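Local structure of beta-ketoacyl synthase (Burkholderia phymatum, 4EWG) at residues Ala64-Lys69 and Ala84-Leu89; Ala92-Asp97 and Lys251-Thr256; Ser172-Tyr177 and Met190-Ala195; Tyr301-Gly306 and Ala346-Trp351. The protein probably catalyses the condensation that forms 3-oxoacyl-[acyl-carrier-protein], a chain-extending step of acyl synthesis. All coordinates share one frame; numbering follows the deposited sequence.

Contact 1: residues Ala64-Lys69 and Ala84-Leu89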
loop_
_atom_site.group_PDB
_atom_site.type_symbol
_atom_site.label_atom_id
_atom_site.label_comp_id
_atom_site.label_asym_id
_atom_site.label_seq_id
_atom_site.Cartn_x
_atom_site.Cartn_y
_atom_site.Cartn_z
ATOM N N ALA A 64 4.212 -9.233 27.807
ATOM C CA ALA A 64 3.717 -8.561 29.009
ATOM C C ALA A 64 4.162 -7.087 29.105
ATOM O O ALA A 64 3.431 -6.244 29.609
ATOM C CB ALA A 64 4.184 -9.341 30.243
ATOM N N ASP A 65 5.359 -6.788 28.620
ATOM C CA ASP A 65 5.921 -5.462 28.754
ATOM C C ASP A 65 5.495 -4.478 27.634
ATOM O O ASP A 65 6.040 -3.376 27.547
ATOM C CB ASP A 65 7.446 -5.592 28.817
ATOM C CG ASP A 65 8.059 -5.958 27.463
ATOM O OD1 ASP A 65 7.401 -6.645 26.639
ATOM O OD2 ASP A 65 9.207 -5.522 27.219
ATOM N N TRP A 66 4.550 -4.859 26.757
ATOM C CA TRP A 66 4.012 -3.899 25.781
ATOM C C TRP A 66 3.096 -2.995 26.504
ATOM O O TRP A 66 2.151 -3.446 27.128
ATOM C CB TRP A 66 3.267 -4.580 24.640
ATOM C CG TRP A 66 4.178 -5.264 23.671
ATOM C CD1 TRP A 66 5.558 -5.470 23.805
ATOM C CD2 TRP A 66 3.812 -5.920 22.419
ATOM N NE1 TRP A 66 6.041 -6.159 22.742
ATOM C CE2 TRP A 66 5.040 -6.462 21.872
ATOM C CE3 TRP A 66 2.619 -6.113 21.717
ATOM C CZ2 TRP A 66 5.071 -7.139 20.678
ATOM C CZ3 TRP A 66 2.676 -6.807 20.501
ATOM C CH2 TRP A 66 3.880 -7.302 20.002
ATOM N N PRO A 67 3.349 -1.701 26.430
ATOM C CA PRO A 67 2.497 -0.767 27.143
ATOM C C PRO A 67 1.167 -0.510 26.444
ATOM O O PRO A 67 1.124 -0.261 25.229
ATOM C CB PRO A 67 3.341 0.521 27.165
ATOM C CG PRO A 67 4.175 0.446 25.930
ATOM C CD PRO A 67 4.468 -1.019 25.733
ATOM N N ARG A 68 0.102 -0.525 27.242
ATOM C CA ARG A 68 -1.259 -0.233 26.810
ATOM C C ARG A 68 -1.365 0.937 25.847
ATOM O O ARG A 68 -2.066 0.864 24.816
ATOM C CB ARG A 68 -2.104 0.047 28.077
ATOM C CG ARG A 68 -3.581 0.337 27.820
ATOM C CD ARG A 68 -4.437 0.248 29.094
ATOM N NE ARG A 68 -5.768 -0.246 28.738
ATOM C CZ ARG A 68 -6.771 0.515 28.321
ATOM N NH1 ARG A 68 -6.631 1.823 28.236
ATOM N NH2 ARG A 68 -7.922 -0.030 27.990
ATOM N N LYS A 69 -0.683 2.025 26.167
ATOM C CA LYS A 69 -0.782 3.240 25.363
ATOM C C LYS A 69 -0.364 2.954 23.935
ATOM O O LYS A 69 -0.845 3.587 23.010
ATOM C CB LYS A 69 0.056 4.376 25.979
ATOM N N ALA A 84 6.927 -9.750 15.254
ATOM C CA ALA A 84 7.892 -10.139 14.228
ATOM C C ALA A 84 9.029 -9.161 14.149
ATOM O O ALA A 84 10.214 -9.543 14.077
ATOM C CB ALA A 84 7.210 -10.233 12.867
ATOM N N SER A 85 8.664 -7.887 14.149
ATOM C CA SER A 85 9.609 -6.846 13.905
ATOM C C SER A 85 10.497 -6.679 15.135
ATOM O O SER A 85 11.690 -6.422 14.996
ATOM C CB SER A 85 8.863 -5.555 13.564
ATOM O OG SER A 85 8.077 -5.711 12.412
ATOM N N GLU A 86 9.909 -6.853 16.323
ATOM C CA GLU A 86 10.626 -6.877 17.586
ATOM C C GLU A 86 11.683 -7.979 17.636
ATOM O O GLU A 86 12.805 -7.741 18.067
ATOM C CB GLU A 86 9.651 -7.071 18.749
ATOM C CG GLU A 86 10.267 -7.014 20.152
ATOM C CD GLU A 86 9.211 -7.206 21.249
ATOM O OE1 GLU A 86 9.076 -6.367 22.153
ATOM O OE2 GLU A 86 8.473 -8.220 21.200
ATOM N N LEU A 87 11.320 -9.172 17.190
ATOM C CA LEU A 87 12.263 -10.265 17.149
ATOM C C LEU A 87 13.415 -9.927 16.159
ATOM O O LEU A 87 14.592 -10.132 16.473
ATOM C CB LEU A 87 11.557 -11.576 16.768
ATOM C CG LEU A 87 10.665 -12.127 17.889
ATOM C CD1 LEU A 87 9.541 -13.040 17.401
ATOM C CD2 LEU A 87 11.491 -12.811 18.992
ATOM N N ALA A 88 13.061 -9.377 15.001
ATOM C CA ALA A 88 14.041 -9.093 13.950
ATOM C C ALA A 88 14.995 -7.999 14.380
ATOM O O ALA A 88 16.183 -8.079 14.113
ATOM C CB ALA A 88 13.360 -8.699 12.665
ATOM N N LEU A 89 14.462 -6.967 15.014
ATOM C CA LEU A 89 15.296 -5.925 15.581
ATOM C C LEU A 89 16.261 -6.452 16.645
ATOM O O LEU A 89 17.434 -6.075 16.655
ATOM C CB LEU A 89 14.443 -4.842 16.183
ATOM C CG LEU A 89 13.842 -3.887 15.196
ATOM C CD1 LEU A 89 12.824 -3.073 15.987
ATOM C CD2 LEU A 89 14.927 -3.021 14.580
HETATM O O HOH W 1 8.603 -7.908 24.420
#
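Glu86 OE1 is gripped from two directions across this contact, by the indole N-H of Trp66 and by a water that also reaches Asp65. The setting is the N-terminal half of the ketosynthase fold, where helix 76-92 carries Glu86 and Trp66 sits in the loop leading into helix 68-71. Trp66 NE1 donates to Glu86 OE1 over 3.1 Å in a nearly straight bond (163° at the hydrogen). The oxygen lies close to the ring plane, so the carboxylate meets the indole at its edge, yet the N-H arrives on the syn side but tilted 35° out of the carboxylate plane; ring and carboxylate planes are 53° apart. An extended glutamate chain, CG anti to the backbone N, carries the carboxylate from the helix to the indole.

Glu86 OE2 sits 3.6 Å from Trp66 CZ2, beside the same rim of the ring, and forms a salt bridge with Arg83 one turn earlier, which probably offsets the negative charge. The far side of helix 76-92 packs on strands 105-110 and 238-246, while the Trp66 ring meets Phe154 edge-to-face. Asp65 OD1 and Glu86 OE1 are 4.8 Å apart, two acceptors of like charge, and the water between them gives one hydrogen to each: 2.8 Å to Asp65 OD1 and 2.8 Å to Glu86 OE1.

Contact 2: residues Ala92-Asp97 and Lys251-Thr256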
loop_
_atom_site.group_PDB
_atom_site.type_symbol
_atom_site.label_atom_id
_atom_site.label_comp_id
_atom_site.label_asym_id
_atom_site.label_seq_id
_atom_site.Cartn_x
_atom_site.Cartn_y
_atom_site.Cartn_z
ATOM N N ALA A 92 18.919 -8.222 14.986
ATOM C CA ALA A 92 19.829 -7.295 14.273
ATOM C C ALA A 92 20.734 -6.471 15.216
ATOM O O ALA A 92 21.603 -5.737 14.769
ATOM C CB ALA A 92 19.042 -6.374 13.361
ATOM N N GLY A 93 20.514 -6.603 16.519
ATOM C CA GLY A 93 21.341 -5.916 17.514
ATOM C C GLY A 93 20.814 -4.547 17.905
ATOM O O GLY A 93 21.524 -3.780 18.537
ATOM N N PHE A 94 19.577 -4.236 17.538
ATOM C CA PHE A 94 19.017 -2.899 17.802
ATOM C C PHE A 94 18.100 -2.810 19.027
ATOM O O PHE A 94 17.584 -1.747 19.305
ATOM C CB PHE A 94 18.272 -2.388 16.564
ATOM C CG PHE A 94 19.166 -2.090 15.411
ATOM C CD1 PHE A 94 20.187 -1.174 15.535
ATOM C CD2 PHE A 94 18.961 -2.681 14.185
ATOM C CE1 PHE A 94 21.015 -0.885 14.463
ATOM C CE2 PHE A 94 19.786 -2.381 13.107
ATOM C CZ PHE A 94 20.812 -1.496 13.256
ATOM N N ALA A 95 17.901 -3.909 19.763
ATOM C CA ALA A 95 17.141 -3.834 21.039
ATOM C C ALA A 95 17.715 -2.703 21.903
ATOM O O ALA A 95 18.920 -2.565 22.013
ATOM C CB ALA A 95 17.200 -5.159 21.798
ATOM N N GLY A 96 16.850 -1.890 22.501
ATOM C CA GLY A 96 17.291 -0.790 23.401
ATOM C C GLY A 96 18.129 0.301 22.733
ATOM O O GLY A 96 18.623 1.221 23.414
ATOM N N ASP A 97 18.292 0.212 21.405
ATOM C CA ASP A 97 19.084 1.180 20.638
ATOM C C ASP A 97 18.124 2.185 19.995
ATOM O O ASP A 97 17.450 1.860 19.017
ATOM C CB ASP A 97 19.918 0.465 19.550
ATOM C CG ASP A 97 20.770 1.420 18.724
ATOM O OD1 ASP A 97 20.563 2.630 18.733
ATOM O OD2 ASP A 97 21.681 0.964 18.046
ATOM N N LYS A 251 28.567 -3.249 7.940
ATOM C CA LYS A 251 29.980 -3.525 8.144
ATOM C C LYS A 251 30.554 -2.634 9.294
ATOM O O LYS A 251 31.068 -3.156 10.281
ATOM C CB LYS A 251 30.759 -3.412 6.803
ATOM N N ALA A 252 30.370 -1.317 9.217
ATOM C CA ALA A 252 30.915 -0.376 10.235
ATOM C C ALA A 252 30.492 -0.682 11.693
ATOM O O ALA A 252 31.267 -0.436 12.608
ATOM C CB ALA A 252 30.548 1.061 9.886
ATOM N N ARG A 253 29.292 -1.218 11.932
ATOM C CA ARG A 253 28.922 -1.570 13.307
ATOM C C ARG A 253 29.175 -3.063 13.636
ATOM O O ARG A 253 28.790 -3.537 14.681
ATOM C CB ARG A 253 27.448 -1.182 13.597
ATOM C CG ARG A 253 26.407 -2.118 13.009
ATOM C CD ARG A 253 24.993 -1.533 13.124
ATOM N NE ARG A 253 24.027 -2.451 12.512
ATOM C CZ ARG A 253 23.412 -3.450 13.155
ATOM N NH1 ARG A 253 23.594 -3.638 14.458
ATOM N NH2 ARG A 253 22.577 -4.252 12.494
ATOM N N GLY A 254 29.817 -3.789 12.728
ATOM C CA GLY A 254 30.126 -5.194 12.909
ATOM C C GLY A 254 28.940 -6.139 12.935
ATOM O O GLY A 254 28.953 -7.138 13.640
ATOM N N ALA A 255 27.914 -5.839 12.161
ATOM C CA ALA A 255 26.691 -6.625 12.201
ATOM C C ALA A 255 26.947 -8.012 11.639
ATOM O O ALA A 255 27.730 -8.162 10.718
ATOM C CB ALA A 255 25.610 -5.932 11.373
ATOM N N THR A 256 26.266 -9.012 12.193
ATOM C CA THR A 256 26.198 -10.328 11.598
ATOM C C THR A 256 25.270 -10.243 10.367
ATOM O O THR A 256 24.129 -9.868 10.500
ATOM C CB THR A 256 25.617 -11.351 12.566
ATOM O OG1 THR A 256 26.501 -11.531 13.655
ATOM C CG2 THR A 256 25.416 -12.665 11.868
#
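A single carbonyl oxygen, Ala92 O, takes both terminal nitrogens of Arg253 at once. Arg253 NH1 and NH2 each lie 2.9 Å from Ala92 O, and the oxygen is held end-on between the two nitrogens, in the guanidinium plane. Both bonds bend as a result, with about 145° at each hydrogen. NH1 comes in nearly in line with the C=O bond, whereas NH2 approaches at a wider slant within the carbonyl plane.

The same guanidinium is covered on both faces. Phe94 CZ sits over the centre of one, 3.3 Å from Arg253 CZ, with the ring tilted 30° from the guanidinium plane and Phe94 CE2 3.4 Å from Arg253 NH2. Ala255 CB lies over the opposite face, toward its rim. Arg253 reaches this slot because its chain leaves with CG between the backbone N and the carbonyl carbon (chi1 77°) and then runs straight out to NE.

Two helix ends of the ketosynthase fold are joined here, each finished by a Schellman motif: Gly93 closes helix 76-92 and Gly254 closes helix 247-252, both with positive phi. Ala92 O lies at the C-terminal end of helix 76-92, where the dipole would probably strengthen it as an acceptor for a cation. Arg253 NE forms a salt bridge with Glu245 on strand 238-246, which probably helps to hold the guanidinium in this orientation. The side chains of Arg253 and His249 are about 4 Å apart between nearest atoms; His249 binds calcium in a structure of this protein, although this chain carries no ion there.

Contact 3: residues Ser172-Tyr177 and Met190-Ala195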
loop_
_atom_site.group_PDB
_atom_site.type_symbol
_atom_site.label_atom_id
_atom_site.label_comp_id
_atom_site.label_asym_id
_atom_site.label_seq_id
_atom_site.Cartn_x
_atom_site.Cartn_y
_atom_site.Cartn_z
ATOM N N SER A 172 6.623 -9.679 0.029
ATOM C CA SER A 172 7.681 -9.647 -0.990
ATOM C C SER A 172 7.834 -8.256 -1.582
ATOM O O SER A 172 8.951 -7.823 -1.833
ATOM C CB SER A 172 7.443 -10.687 -2.082
ATOM O OG SER A 172 6.104 -10.627 -2.592
ATOM N N GLN A 173 6.735 -7.548 -1.828
ATOM C CA GLN A 173 6.863 -6.155 -2.240
ATOM C C GLN A 173 7.504 -5.300 -1.135
ATOM O O GLN A 173 8.260 -4.367 -1.430
ATOM C CB GLN A 173 5.522 -5.550 -2.661
ATOM C CG GLN A 173 5.026 -6.079 -4.016
ATOM C CD GLN A 173 3.916 -5.226 -4.634
ATOM O OE1 GLN A 173 2.977 -4.827 -3.951
ATOM N NE2 GLN A 173 4.036 -4.936 -5.911
ATOM N N ALA A 174 7.220 -5.620 0.124
ATOM C CA ALA A 174 7.825 -4.889 1.226
ATOM C C ALA A 174 9.326 -5.053 1.124
ATOM O O ALA A 174 10.051 -4.072 1.132
ATOM C CB ALA A 174 7.280 -5.338 2.584
ATOM N N ILE A 175 9.783 -6.284 0.967
ATOM C CA ILE A 175 11.212 -6.560 0.925
ATOM C C ILE A 175 11.811 -5.866 -0.287
ATOM O O ILE A 175 12.808 -5.134 -0.157
ATOM C CB ILE A 175 11.531 -8.111 0.968
ATOM C CG1 ILE A 175 11.103 -8.671 2.327
ATOM C CG2 ILE A 175 13.028 -8.435 0.697
ATOM C CD1 ILE A 175 10.999 -10.174 2.424
ATOM N N GLY A 176 11.162 -6.021 -1.439
ATOM C CA GLY A 176 11.679 -5.461 -2.681
ATOM C C GLY A 176 11.741 -3.952 -2.689
ATOM O O GLY A 176 12.743 -3.351 -3.068
ATOM N N TYR A 177 10.647 -3.319 -2.319
ATOM C CA TYR A 177 10.602 -1.880 -2.351
ATOM C C TYR A 177 11.462 -1.267 -1.217
ATOM O O TYR A 177 12.094 -0.250 -1.414
ATOM C CB TYR A 177 9.135 -1.361 -2.287
ATOM C CG TYR A 177 8.247 -1.686 -3.512
ATOM C CD1 TYR A 177 8.784 -1.803 -4.790
ATOM C CD2 TYR A 177 6.876 -1.833 -3.371
ATOM C CE1 TYR A 177 7.981 -2.059 -5.885
ATOM C CE2 TYR A 177 6.062 -2.100 -4.447
ATOM C CZ TYR A 177 6.605 -2.203 -5.711
ATOM O OH TYR A 177 5.784 -2.488 -6.797
ATOM N N MET A 190 15.627 -0.335 6.928
ATOM C CA MET A 190 14.188 -0.550 6.742
ATOM C C MET A 190 13.790 -1.824 7.457
ATOM O O MET A 190 14.506 -2.848 7.379
ATOM C CB MET A 190 13.808 -0.702 5.252
ATOM C CG MET A 190 13.940 0.549 4.387
ATOM S SD MET A 190 12.797 1.882 4.813
ATOM C CE MET A 190 11.262 1.401 3.974
ATOM N N LEU A 191 12.673 -1.761 8.176
ATOM C CA LEU A 191 11.929 -2.965 8.540
ATOM C C LEU A 191 11.022 -3.299 7.347
ATOM O O LEU A 191 10.302 -2.436 6.856
ATOM C CB LEU A 191 11.082 -2.728 9.777
ATOM C CG LEU A 191 11.903 -2.356 11.039
ATOM C CD1 LEU A 191 10.947 -2.112 12.167
ATOM C CD2 LEU A 191 12.959 -3.424 11.395
ATOM N N ALA A 192 11.094 -4.527 6.859
ATOM C CA ALA A 192 10.243 -4.944 5.760
ATOM C C ALA A 192 9.617 -6.281 6.091
ATOM O O ALA A 192 10.298 -7.209 6.495
ATOM C CB ALA A 192 11.031 -5.025 4.461
ATOM N N GLY A 193 8.310 -6.379 5.907
ATOM C CA GLY A 193 7.630 -7.614 6.170
ATOM C C GLY A 193 6.200 -7.639 5.720
ATOM O O GLY A 193 5.729 -6.750 4.975
ATOM N N GLY A 194 5.521 -8.695 6.147
ATOM C CA GLY A 194 4.113 -8.877 5.870
ATOM C C GLY A 194 3.479 -9.658 6.976
ATOM O O GLY A 194 4.169 -10.370 7.715
ATOM N N ALA A 195 2.155 -9.562 7.068
ATOM C CA ALA A 195 1.410 -10.186 8.169
ATOM C C ALA A 195 -0.028 -10.489 7.768
ATOM O O ALA A 195 -0.551 -9.906 6.811
ATOM C CB ALA A 195 1.437 -9.275 9.376
#
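Peptide planes, not rings, are the flat groups that meet here: Ala192 CB lies over one face of the peptide joining Ala174 to Ile175, 3.6 Å from Ala174 O and 3.7 Å from Ala174 C. In return Ala174 CB points at the strand and touches the backbone of Gly193 on both sides of its CA, 3.2 Å from Gly193 O and 3.6 Å from Gly193 N. The two methyls thus pass each other, CB of Ala174 to CB of Ala192 being 4.2 Å; Ala192 CB ends against the Ala174 carbonyl, Ala174 CB against Gly193. Ile175 adds its near branch, with CG1 4.2 Å from Ala192 CB.

Small residues allow this closeness. The axes of helix and strand come within 6.3 Å and run antiparallel at 167°, the geometry of a beta-alpha-beta crossover: helix 170-183 returns the chain from strand 161-163 to the parallel strand 189-196, with strand 105-110 between them. Gly193 has no side chain, and its nearly fully extended backbone meets the helix directly.

The ends of Gln173 and Tyr177 lead away from the strand to the second subunit, where Gln173 NE2 and Tyr177 OH both hydrogen-bond to Ile161 O, while Gln173 OE1 is held by Ser166 OG of its own chain.

Within the thiolase-like fold, helix 170-183 belongs to the buried helical layer: Ala174 also reaches Ala108 of strand 105-110, and Ile175 packs on Leu406 of strand 402-409 and Ile261 of strand 259-268. Strand 189-196 is hydrogen-bonded along one edge to strand 105-110 and along the other to strand 238-246.

Contact 4: residues Tyr301-Gly306 and Ala346-Trp351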
loop_
_atom_site.group_PDB
_atom_site.type_symbol
_atom_site.label_atom_id
_atom_site.label_comp_id
_atom_site.label_asym_id
_atom_site.label_seq_id
_atom_site.Cartn_x
_atom_site.Cartn_y
_atom_site.Cartn_z
ATOM N N TYR A 301 18.469 -22.662 -6.342
ATOM C CA TYR A 301 17.180 -23.110 -5.769
ATOM C C TYR A 301 16.126 -22.035 -5.911
ATOM O O TYR A 301 16.404 -20.847 -5.824
ATOM C CB TYR A 301 17.349 -23.509 -4.287
ATOM C CG TYR A 301 16.059 -23.687 -3.495
ATOM C CD1 TYR A 301 15.398 -24.895 -3.478
ATOM C CD2 TYR A 301 15.518 -22.636 -2.737
ATOM C CE1 TYR A 301 14.213 -25.068 -2.756
ATOM C CE2 TYR A 301 14.338 -22.795 -2.016
ATOM C CZ TYR A 301 13.689 -24.019 -2.026
ATOM O OH TYR A 301 12.521 -24.218 -1.292
ATOM N N VAL A 302 14.905 -22.478 -6.147
ATOM C CA VAL A 302 13.762 -21.625 -6.133
ATOM C C VAL A 302 12.851 -22.031 -4.992
ATOM O O VAL A 302 12.453 -23.191 -4.902
ATOM C CB VAL A 302 13.012 -21.739 -7.463
ATOM C CG1 VAL A 302 11.685 -20.986 -7.410
ATOM C CG2 VAL A 302 13.903 -21.254 -8.582
ATOM N N ASN A 303 12.487 -21.057 -4.144
ATOM C CA ASN A 303 11.369 -21.221 -3.199
ATOM C C ASN A 303 10.096 -20.807 -3.899
ATOM O O ASN A 303 9.817 -19.624 -4.072
ATOM C CB ASN A 303 11.577 -20.414 -1.899
ATOM C CG ASN A 303 10.588 -20.802 -0.789
ATOM O OD1 ASN A 303 9.672 -20.020 -0.444
ATOM N ND2 ASN A 303 10.767 -22.004 -0.217
ATOM N N ALA A 304 9.334 -21.809 -4.314
ATOM C CA ALA A 304 8.061 -21.629 -4.953
ATOM C C ALA A 304 7.078 -20.838 -4.085
ATOM O O ALA A 304 7.211 -20.738 -2.865
ATOM C CB ALA A 304 7.450 -22.988 -5.334
ATOM N N HIS A 305 6.094 -20.273 -4.765
ATOM C CA HIS A 305 4.901 -19.768 -4.132
ATOM C C HIS A 305 4.119 -20.973 -3.741
ATOM O O HIS A 305 3.761 -21.122 -2.570
ATOM C CB HIS A 305 4.154 -18.879 -5.112
ATOM C CG HIS A 305 3.053 -18.073 -4.503
ATOM N ND1 HIS A 305 3.231 -17.304 -3.424
ATOM C CD2 HIS A 305 1.741 -17.883 -4.910
ATOM C CE1 HIS A 305 2.062 -16.693 -3.120
ATOM N NE2 HIS A 305 1.161 -17.038 -4.034
ATOM N N GLY A 306 3.848 -21.856 -4.714
ATOM C CA GLY A 306 3.377 -23.215 -4.429
ATOM C C GLY A 306 2.154 -23.307 -3.544
ATOM O O GLY A 306 2.187 -23.941 -2.495
ATOM N N ALA A 346 7.361 -12.635 3.149
ATOM C CA ALA A 346 8.347 -12.360 4.178
ATOM C C ALA A 346 8.770 -13.625 4.893
ATOM O O ALA A 346 9.961 -13.878 5.059
ATOM C CB ALA A 346 7.821 -11.326 5.177
ATOM N N LEU A 347 7.804 -14.434 5.295
ATOM C CA LEU A 347 8.084 -15.697 5.957
ATOM C C LEU A 347 8.940 -16.567 5.043
ATOM O O LEU A 347 9.938 -17.118 5.461
ATOM C CB LEU A 347 6.782 -16.395 6.330
ATOM C CG LEU A 347 6.761 -17.744 7.073
ATOM C CD1 LEU A 347 5.392 -17.897 7.754
ATOM C CD2 LEU A 347 7.022 -18.955 6.185
ATOM N N GLU A 348 8.527 -16.693 3.800
ATOM C CA GLU A 348 9.232 -17.530 2.831
ATOM C C GLU A 348 10.608 -17.004 2.507
ATOM O O GLU A 348 11.521 -17.792 2.314
ATOM C CB GLU A 348 8.389 -17.706 1.552
ATOM C CG GLU A 348 7.176 -18.605 1.818
ATOM C CD GLU A 348 6.036 -18.430 0.838
ATOM O OE1 GLU A 348 6.260 -17.964 -0.272
ATOM O OE2 GLU A 348 4.905 -18.818 1.159
ATOM N N ALA A 349 10.774 -15.672 2.479
ATOM C CA ALA A 349 12.090 -15.109 2.253
ATOM C C ALA A 349 13.007 -15.502 3.435
ATOM O O ALA A 349 14.118 -16.011 3.254
ATOM C CB ALA A 349 12.003 -13.606 2.075
ATOM N N TRP A 350 12.507 -15.271 4.635
ATOM C CA TRP A 350 13.231 -15.576 5.886
ATOM C C TRP A 350 13.684 -17.025 5.886
ATOM O O TRP A 350 14.882 -17.308 5.983
ATOM C CB TRP A 350 12.302 -15.253 7.052
ATOM C CG TRP A 350 12.706 -15.785 8.394
ATOM C CD1 TRP A 350 13.962 -16.095 8.824
ATOM C CD2 TRP A 350 11.839 -16.007 9.538
ATOM N NE1 TRP A 350 13.930 -16.563 10.120
ATOM C CE2 TRP A 350 12.676 -16.524 10.596
ATOM C CE3 TRP A 350 10.476 -15.907 9.753
ATOM C CZ2 TRP A 350 12.179 -16.869 11.813
ATOM C CZ3 TRP A 350 9.985 -16.263 10.990
ATOM C CH2 TRP A 350 10.812 -16.728 11.996
ATOM N N TRP A 351 12.728 -17.950 5.746
ATOM C CA TRP A 351 13.042 -19.385 5.803
ATOM C C TRP A 351 13.937 -19.808 4.680
ATOM O O TRP A 351 14.791 -20.657 4.883
ATOM C CB TRP A 351 11.775 -20.206 5.825
ATOM C CG TRP A 351 11.008 -20.031 7.132
ATOM C CD1 TRP A 351 11.235 -19.083 8.116
ATOM C CD2 TRP A 351 9.878 -20.794 7.602
ATOM N NE1 TRP A 351 10.354 -19.214 9.119
ATOM C CE2 TRP A 351 9.500 -20.222 8.860
ATOM C CE3 TRP A 351 9.169 -21.868 7.115
ATOM C CZ2 TRP A 351 8.454 -20.711 9.599
ATOM C CZ3 TRP A 351 8.091 -22.356 7.859
ATOM C CH2 TRP A 351 7.748 -21.789 9.082
#
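Asn303 OD1 rests against the aliphatic stem of Glu348, 3.3 Å from Glu348 CB and 3.7 Å from Glu348 CG. The two side chains cross at about a right angle, with amide and carboxylate planes 59° apart, and the amide oxygen meets methylene carbons while the carboxylate passes beyond it. The glutamate chain is extended past CG and carries Glu348 OE1 to 3.9 Å from Ala304 O and 4.4 Å from His305 ND1.

One step out, the amide is fixed by its other end. With CG anti to the backbone N (chi1 -168°), Asn303 sends ND2 back to its own strand, where it donates to Tyr301 OH over 3.0 Å at 161°. Tyr301 OH is hydrogen-bonded in turn to Ser331 OG. His305 ND1 is hydrogen-bonded to Asn396 OD1, and the backbone N of His305 to Glu316.

Helix 344-358 here packs against the end of strand 299-303 and the residues that follow it, in the C-terminal half of the ketosynthase fold. His305 meets His339 edge-to-face, consistent with the two histidines of the Cys-His-His active site of KAS I/II enzymes; His305 lies in what appears to be their NAHGT motif.

Across the contact the nearest polar atoms to Glu348 OE1 are oxygens, Asn303 OD1 and Ala304 O, and its hydrogen bonding lies outside the two segments. Lys334 NZ, from neither segment, bridges Glu348 OE2, by a salt bridge, and His305 O, by a hydrogen bond, and probably offsets the charge of the buried carboxylate.

How the contacts relate
Contacts 1 and 2 follow one another along helix 76-92: Leu89 O in contact 1 lies 3.0 Å from Phe94 N in contact 2, a probable hydrogen bond, although the centres are 18 Å apart. Inward, Leu89 CD2 packs 3.8 Å from Leu191 CD2, tying contact 1 to the strand of contact 3. Contacts 3 and 4 are the buried pair, their centres 13 Å apart: Ile175 CD1 touches Ala349 CB at 3.6 Å, so helices 170-183 and 344-358 pack together, and Ala346 CB packs on strand 189-196. Contact 4 carries a probable active-site histidine, His305; contact 2, beside the calcium-binding His249, stands about 25 Å away, centre to centre, without touching it.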